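Long-range contacts in probable transcriptional regulator (Pseudomonas aeruginosa PAO1, PDB 2GEN), which probably acts as a TetR-family transcriptional regulator that binds regulatory DNA through an N-terminal helix-turn-helix domain: residues Gly56-Ala61 with Pro99-Phe104; Leu87-Ile92 with Leu183-Ala188. All coordinates share one frame; numbering follows the deposited sequence.

Overall arrangement
Both contacts are buried packings of one helix on another in an all-helical TetR-family chain, with centres about 21 Å apart and no touch between them. They share no helix, but helix 80-97 of contact 2 falls between helix 51-76 and helix 99-114, the two helices of contact 1, and helix 181-192 comes after both, so their segments alternate along the sequence. Contact 1 lies about 8 Å from the centre of the chain, next to helix 9-23 of the probable DNA-binding end, and combines aromatic rings with an indole-to-carbonyl hydrogen bond. Contact 2 lies about 14 Å from that centre, carries no hydrogen bond across it, and is built from aliphatic side chains, two of them alanines, beside the second subunit.

Contact 1. Residues Gly56-Ala61 with Pro99-Phe104; sequences GELYLA and PDWARF
Segments Gly56-Ala61 and Pro99-Phe104 cross at 109°, their axes 10.2 Å apart, with the CA atoms of Tyr59 and Phe104 nearest each other at 7.6 Å; the first lies on helix 51-76, the long connecting helix that follows the helix-turn-helix in TetR-family regulators, the second at the start of helix 99-114. The two methyls of Leu58 are shared between two rings of helix 99-114. CD2 sits almost straight over the middle of the Phe104 ring, 3.6 Å from its centroid, a CH-pi contact. Phe104 turns its CG away from its backbone N (chi1 173°), which carries the ring to helix 51-76, where its edge faces the backbone of Tyr59. Trp101, one turn earlier, takes the other methyl: Leu58 CD1 lies 3.7 Å from Trp101 CE2. Leu58 also touches Phe20 and Trp101 touches Leu17, both on helix 9-23, so the crossing sits where the probable DNA-binding domain meets the C-terminal helices. Trp101 CZ2 meets Ala61 CB at 3.8 Å. The buried indole N-H is satisfied by a main-chain carbonyl: Trp101 NE1 donates to Leu58 O at 3.0 Å, the oxygen lying in the indole plane while the donor stands 42° out of the carbonyl plane.

Contact 2. Residues Leu87-Ile92 with Leu183-Ala188; sequences LVTSYI and LLAQVA
Val88 of helix 80-97 projects onto helix 181-192 where the two run roughly antiparallel, the segments Leu87-Ile92 and Leu183-Ala188 at 154° with their axes 8.9 Å apart, and its CA lies 5.5 Å from the CA of Ala185. Followed outward, Val88 CB comes first to the backbone, 4.1 Å from Ala185 CA. From there the side chain forks. CG1, anti to the backbone N (chi1 176°), is laid against the peptide joining Leu184 to Ala185, 3.7 Å from Ala185 N, and also touches Leu184 CB at 3.9 Å. CG2 turns toward the next helical turn and meets Ala188 CB at 3.6 Å, methyl against methyl. With only methyls at Ala185 and Ala188, the valine reaches the main chain of helix 181-192. One residue on, Thr89 uses its methyl alone across the contact: CG2 lies 4.0 Å from Ala185 CB, while OG1 makes a weak hydrogen bond to Arg85 O in its own helix. A turn beyond Val88, Ile92 CD1 approaches Leu184 CD1 at a looser 4.5 Å. Leu184 also packs on Leu164 of helix 150-169 and on Val156 of the second subunit. This packing of aliphatic groups on main chain ties helix 80-97 to helix 181-192, which touches the second subunit, as expected in the C-terminal ligand-binding and dimerization domain of TetR-family proteins.

Contact 1. Residues Gly56-Ala61 with Pro99-Phe104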
loop_
_atom_site.group_PDB
_atom_site.type_symbol
_atom_site.label_atom_id
_atom_site.label_comp_id
_atom_site.label_asym_id
_atom_site.label_seq_id
_atom_site.Cartn_x
_atom_site.Cartn_y
_atom_site.Cartn_z
ATOM N N GLY A 56 9.918 -17.192 -2.955
ATOM C CA GLY A 56 10.254 -16.165 -3.956
ATOM C C GLY A 56 9.675 -16.465 -5.341
ATOM O O GLY A 56 9.237 -15.549 -6.052
ATOM N N GLU A 57 9.657 -17.734 -5.739
ATOM C CA GLU A 57 9.081 -18.105 -7.038
ATOM C C GLU A 57 7.568 -17.841 -7.035
ATOM O O GLU A 57 7.010 -17.389 -8.068
ATOM C CB GLU A 57 9.383 -19.559 -7.418
ATOM C CG GLU A 57 10.901 -19.872 -7.617
ATOM C CD GLU A 57 11.477 -19.374 -8.938
ATOM O OE1 GLU A 57 10.764 -18.691 -9.731
ATOM O OE2 GLU A 57 12.670 -19.651 -9.201
ATOM N N LEU A 58 6.918 -18.105 -5.900
ATOM C CA LEU A 58 5.485 -17.798 -5.752
ATOM C C LEU A 58 5.230 -16.288 -5.948
ATOM O O LEU A 58 4.260 -15.864 -6.636
ATOM C CB LEU A 58 4.962 -18.285 -4.388
ATOM C CG LEU A 58 3.480 -17.994 -4.048
ATOM C CD1 LEU A 58 2.543 -18.643 -5.091
ATOM C CD2 LEU A 58 3.108 -18.420 -2.613
ATOM N N TYR A 59 6.108 -15.481 -5.355
ATOM C CA TYR A 59 6.028 -14.026 -5.488
ATOM C C TYR A 59 6.179 -13.625 -6.952
ATOM O O TYR A 59 5.324 -12.894 -7.522
ATOM C CB TYR A 59 7.089 -13.318 -4.618
ATOM C CG TYR A 59 6.919 -11.827 -4.660
ATOM C CD1 TYR A 59 6.055 -11.178 -3.779
ATOM C CD2 TYR A 59 7.593 -11.068 -5.617
ATOM C CE1 TYR A 59 5.884 -9.769 -3.857
ATOM C CE2 TYR A 59 7.430 -9.695 -5.698
ATOM C CZ TYR A 59 6.591 -9.055 -4.840
ATOM O OH TYR A 59 6.435 -7.689 -4.990
ATOM N N LEU A 60 7.261 -14.083 -7.572
ATOM C CA LEU A 60 7.549 -13.687 -8.958
ATOM C C LEU A 60 6.460 -14.151 -9.931
ATOM O O LEU A 60 6.121 -13.432 -10.887
ATOM C CB LEU A 60 8.905 -14.216 -9.411
ATOM C CG LEU A 60 10.138 -13.692 -8.655
ATOM C CD1 LEU A 60 11.373 -14.424 -9.189
ATOM C CD2 LEU A 60 10.324 -12.181 -8.815
ATOM N N ALA A 61 5.936 -15.358 -9.714
ATOM C CA ALA A 61 4.825 -15.848 -10.556
ATOM C C ALA A 61 3.578 -14.981 -10.428
ATOM O O ALA A 61 2.867 -14.774 -11.431
ATOM C CB ALA A 61 4.492 -17.277 -10.229
ATOM N N PRO A 99 -7.459 -14.075 -4.153
ATOM C CA PRO A 99 -7.283 -13.223 -2.984
ATOM C C PRO A 99 -6.130 -13.644 -2.077
ATOM O O PRO A 99 -5.405 -12.776 -1.551
ATOM C CB PRO A 99 -8.633 -13.301 -2.266
ATOM C CG PRO A 99 -9.278 -14.530 -2.790
ATOM C CD PRO A 99 -8.809 -14.692 -4.183
ATOM N N ASP A 100 -5.944 -14.944 -1.880
ATOM C CA ASP A 100 -4.814 -15.380 -1.048
ATOM C C ASP A 100 -3.465 -15.020 -1.699
ATOM O O ASP A 100 -2.528 -14.558 -1.027
ATOM C CB ASP A 100 -4.886 -16.885 -0.726
ATOM C CG ASP A 100 -5.974 -17.227 0.297
ATOM O OD1 ASP A 100 -6.349 -16.380 1.143
ATOM O OD2 ASP A 100 -6.434 -18.385 0.235
ATOM N N TRP A 101 -3.361 -15.229 -3.008
ATOM C CA TRP A 101 -2.160 -14.838 -3.719
ATOM C C TRP A 101 -1.933 -13.328 -3.625
ATOM O O TRP A 101 -0.804 -12.876 -3.406
ATOM C CB TRP A 101 -2.242 -15.295 -5.173
ATOM C CG TRP A 101 -0.938 -15.606 -5.812
ATOM C CD1 TRP A 101 0.318 -15.283 -5.362
ATOM C CD2 TRP A 101 -0.762 -16.276 -7.059
ATOM N NE1 TRP A 101 1.261 -15.741 -6.251
ATOM C CE2 TRP A 101 0.632 -16.359 -7.301
ATOM C CE3 TRP A 101 -1.652 -16.840 -7.995
ATOM C CZ2 TRP A 101 1.164 -16.982 -8.426
ATOM C CZ3 TRP A 101 -1.128 -17.469 -9.132
ATOM C CH2 TRP A 101 0.284 -17.530 -9.344
ATOM N N ALA A 102 -2.997 -12.528 -3.764
ATOM C CA ALA A 102 -2.847 -11.052 -3.625
ATOM C C ALA A 102 -2.320 -10.688 -2.228
ATOM O O ALA A 102 -1.390 -9.875 -2.087
ATOM C CB ALA A 102 -4.188 -10.329 -3.892
ATOM N N ARG A 103 -2.929 -11.278 -1.194
ATOM C CA ARG A 103 -2.491 -11.024 0.183
ATOM C C ARG A 103 -1.008 -11.350 0.321
ATOM O O ARG A 103 -0.238 -10.573 0.894
ATOM C CB ARG A 103 -3.322 -11.857 1.145
ATOM C CG ARG A 103 -3.432 -11.249 2.498
ATOM C CD ARG A 103 -4.366 -12.108 3.355
ATOM N NE ARG A 103 -5.761 -11.804 3.051
ATOM C CZ ARG A 103 -6.588 -12.587 2.373
ATOM N NH1 ARG A 103 -6.171 -13.752 1.910
ATOM N NH2 ARG A 103 -7.843 -12.192 2.149
ATOM N N PHE A 104 -0.610 -12.493 -0.237
ATOM C CA PHE A 104 0.764 -12.966 -0.129
ATOM C C PHE A 104 1.701 -11.947 -0.772
ATOM O O PHE A 104 2.696 -11.537 -0.162
ATOM C CB PHE A 104 0.923 -14.334 -0.800
ATOM C CG PHE A 104 2.345 -14.804 -0.876
ATOM C CD1 PHE A 104 2.947 -15.438 0.237
ATOM C CD2 PHE A 104 3.087 -14.643 -2.045
ATOM C CE1 PHE A 104 4.267 -15.863 0.180
ATOM C CE2 PHE A 104 4.420 -15.078 -2.129
ATOM C CZ PHE A 104 5.011 -15.702 -0.985
#

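Contact 2. Residues Leu87-Ile92 with Leu183-Ala188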
loop_
_atom_site.group_PDB
_atom_site.type_symbol
_atom_site.label_atom_id
_atom_site.label_comp_id
_atom_site.label_asym_id
_atom_site.label_seq_id
_atom_site.Cartn_x
_atom_site.Cartn_y
_atom_site.Cartn_z
ATOM N N LEU A 87 -5.076 -1.341 -17.036
ATOM C CA LEU A 87 -4.196 -1.404 -15.869
ATOM C C LEU A 87 -5.013 -1.651 -14.599
ATOM O O LEU A 87 -4.570 -2.380 -13.731
ATOM C CB LEU A 87 -3.433 -0.093 -15.728
ATOM C CG LEU A 87 -2.434 0.174 -16.892
ATOM C CD1 LEU A 87 -1.955 1.638 -16.900
ATOM C CD2 LEU A 87 -1.224 -0.742 -16.777
ATOM N N VAL A 88 -6.194 -1.053 -14.541
ATOM C CA VAL A 88 -7.036 -1.159 -13.342
ATOM C C VAL A 88 -7.845 -2.445 -13.315
ATOM O O VAL A 88 -7.758 -3.188 -12.330
ATOM C CB VAL A 88 -7.971 0.026 -13.229
ATOM C CG1 VAL A 88 -8.974 -0.118 -11.975
ATOM C CG2 VAL A 88 -7.124 1.323 -13.031
ATOM N N THR A 89 -8.602 -2.707 -14.385
ATOM C CA THR A 89 -9.443 -3.977 -14.343
ATOM C C THR A 89 -8.572 -5.226 -14.204
ATOM O O THR A 89 -9.000 -6.183 -13.582
ATOM C CB THR A 89 -10.345 -4.103 -15.566
ATOM O OG1 THR A 89 -9.531 -4.213 -16.743
ATOM C CG2 THR A 89 -11.222 -2.876 -15.693
ATOM N N SER A 90 -7.371 -5.264 -14.802
ATOM C CA SER A 90 -6.511 -6.433 -14.693
ATOM C C SER A 90 -6.123 -6.702 -13.243
ATOM O O SER A 90 -6.114 -7.852 -12.790
ATOM C CB SER A 90 -5.274 -6.319 -15.600
ATOM O OG SER A 90 -5.679 -6.264 -16.940
ATOM N N TYR A 91 -5.825 -5.626 -12.503
ATOM C CA TYR A 91 -5.415 -5.793 -11.132
ATOM C C TYR A 91 -6.594 -6.243 -10.260
ATOM O O TYR A 91 -6.477 -7.237 -9.539
ATOM C CB TYR A 91 -4.791 -4.493 -10.598
ATOM C CG TYR A 91 -4.384 -4.689 -9.190
ATOM C CD1 TYR A 91 -3.308 -5.547 -8.878
ATOM C CD2 TYR A 91 -5.093 -4.082 -8.144
ATOM C CE1 TYR A 91 -2.931 -5.764 -7.533
ATOM C CE2 TYR A 91 -4.726 -4.292 -6.813
ATOM C CZ TYR A 91 -3.658 -5.114 -6.521
ATOM O OH TYR A 91 -3.311 -5.348 -5.207
ATOM N N ILE A 92 -7.727 -5.572 -10.396
ATOM C CA ILE A 92 -8.902 -5.847 -9.560
ATOM C C ILE A 92 -9.352 -7.294 -9.848
ATOM O O ILE A 92 -9.520 -8.080 -8.931
ATOM C CB ILE A 92 -10.017 -4.818 -9.821
ATOM C CG1 ILE A 92 -9.592 -3.446 -9.255
ATOM C CG2 ILE A 92 -11.373 -5.336 -9.206
ATOM C CD1 ILE A 92 -9.387 -3.430 -7.774
ATOM N N LEU A 183 -16.210 1.643 -11.257
ATOM C CA LEU A 183 -15.913 2.943 -10.701
ATOM C C LEU A 183 -14.404 3.255 -10.747
ATOM O O LEU A 183 -14.038 4.342 -11.241
ATOM C CB LEU A 183 -16.400 2.987 -9.266
ATOM C CG LEU A 183 -16.187 4.309 -8.574
ATOM C CD1 LEU A 183 -17.008 5.408 -9.249
ATOM C CD2 LEU A 183 -16.548 4.090 -7.115
ATOM N N LEU A 184 -13.572 2.317 -10.284
ATOM C CA LEU A 184 -12.115 2.588 -10.184
ATOM C C LEU A 184 -11.511 2.729 -11.602
ATOM O O LEU A 184 -10.671 3.594 -11.845
ATOM C CB LEU A 184 -11.411 1.519 -9.360
ATOM C CG LEU A 184 -11.723 1.590 -7.838
ATOM C CD1 LEU A 184 -10.860 0.720 -6.982
ATOM C CD2 LEU A 184 -11.663 3.039 -7.313
ATOM N N ALA A 185 -11.992 1.917 -12.552
ATOM C CA ALA A 185 -11.515 2.041 -13.954
ATOM C C ALA A 185 -11.886 3.417 -14.516
ATOM O O ALA A 185 -11.070 4.079 -15.155
ATOM C CB ALA A 185 -12.121 0.945 -14.829
ATOM N N GLN A 186 -13.148 3.813 -14.303
ATOM C CA GLN A 186 -13.649 5.082 -14.806
ATOM C C GLN A 186 -12.896 6.255 -14.176
ATOM O O GLN A 186 -12.490 7.190 -14.866
ATOM C CB GLN A 186 -15.132 5.226 -14.480
ATOM C CG GLN A 186 -15.652 6.496 -15.106
ATOM C CD GLN A 186 -15.638 6.465 -16.613
ATOM O OE1 GLN A 186 -16.060 5.470 -17.227
ATOM N NE2 GLN A 186 -15.117 7.544 -17.234
ATOM N N VAL A 187 -12.696 6.211 -12.861
ATOM C CA VAL A 187 -11.992 7.262 -12.179
ATOM C C VAL A 187 -10.547 7.348 -12.650
ATOM O O VAL A 187 -10.042 8.444 -12.816
ATOM C CB VAL A 187 -11.987 7.065 -10.708
ATOM C CG1 VAL A 187 -10.978 8.031 -10.057
ATOM C CG2 VAL A 187 -13.468 7.246 -10.136
ATOM N N ALA A 188 -9.903 6.209 -12.887
ATOM C CA ALA A 188 -8.479 6.235 -13.348
ATOM C C ALA A 188 -8.434 7.034 -14.669
ATOM O O ALA A 188 -7.574 7.928 -14.845
ATOM C CB ALA A 188 -7.971 4.796 -13.562
#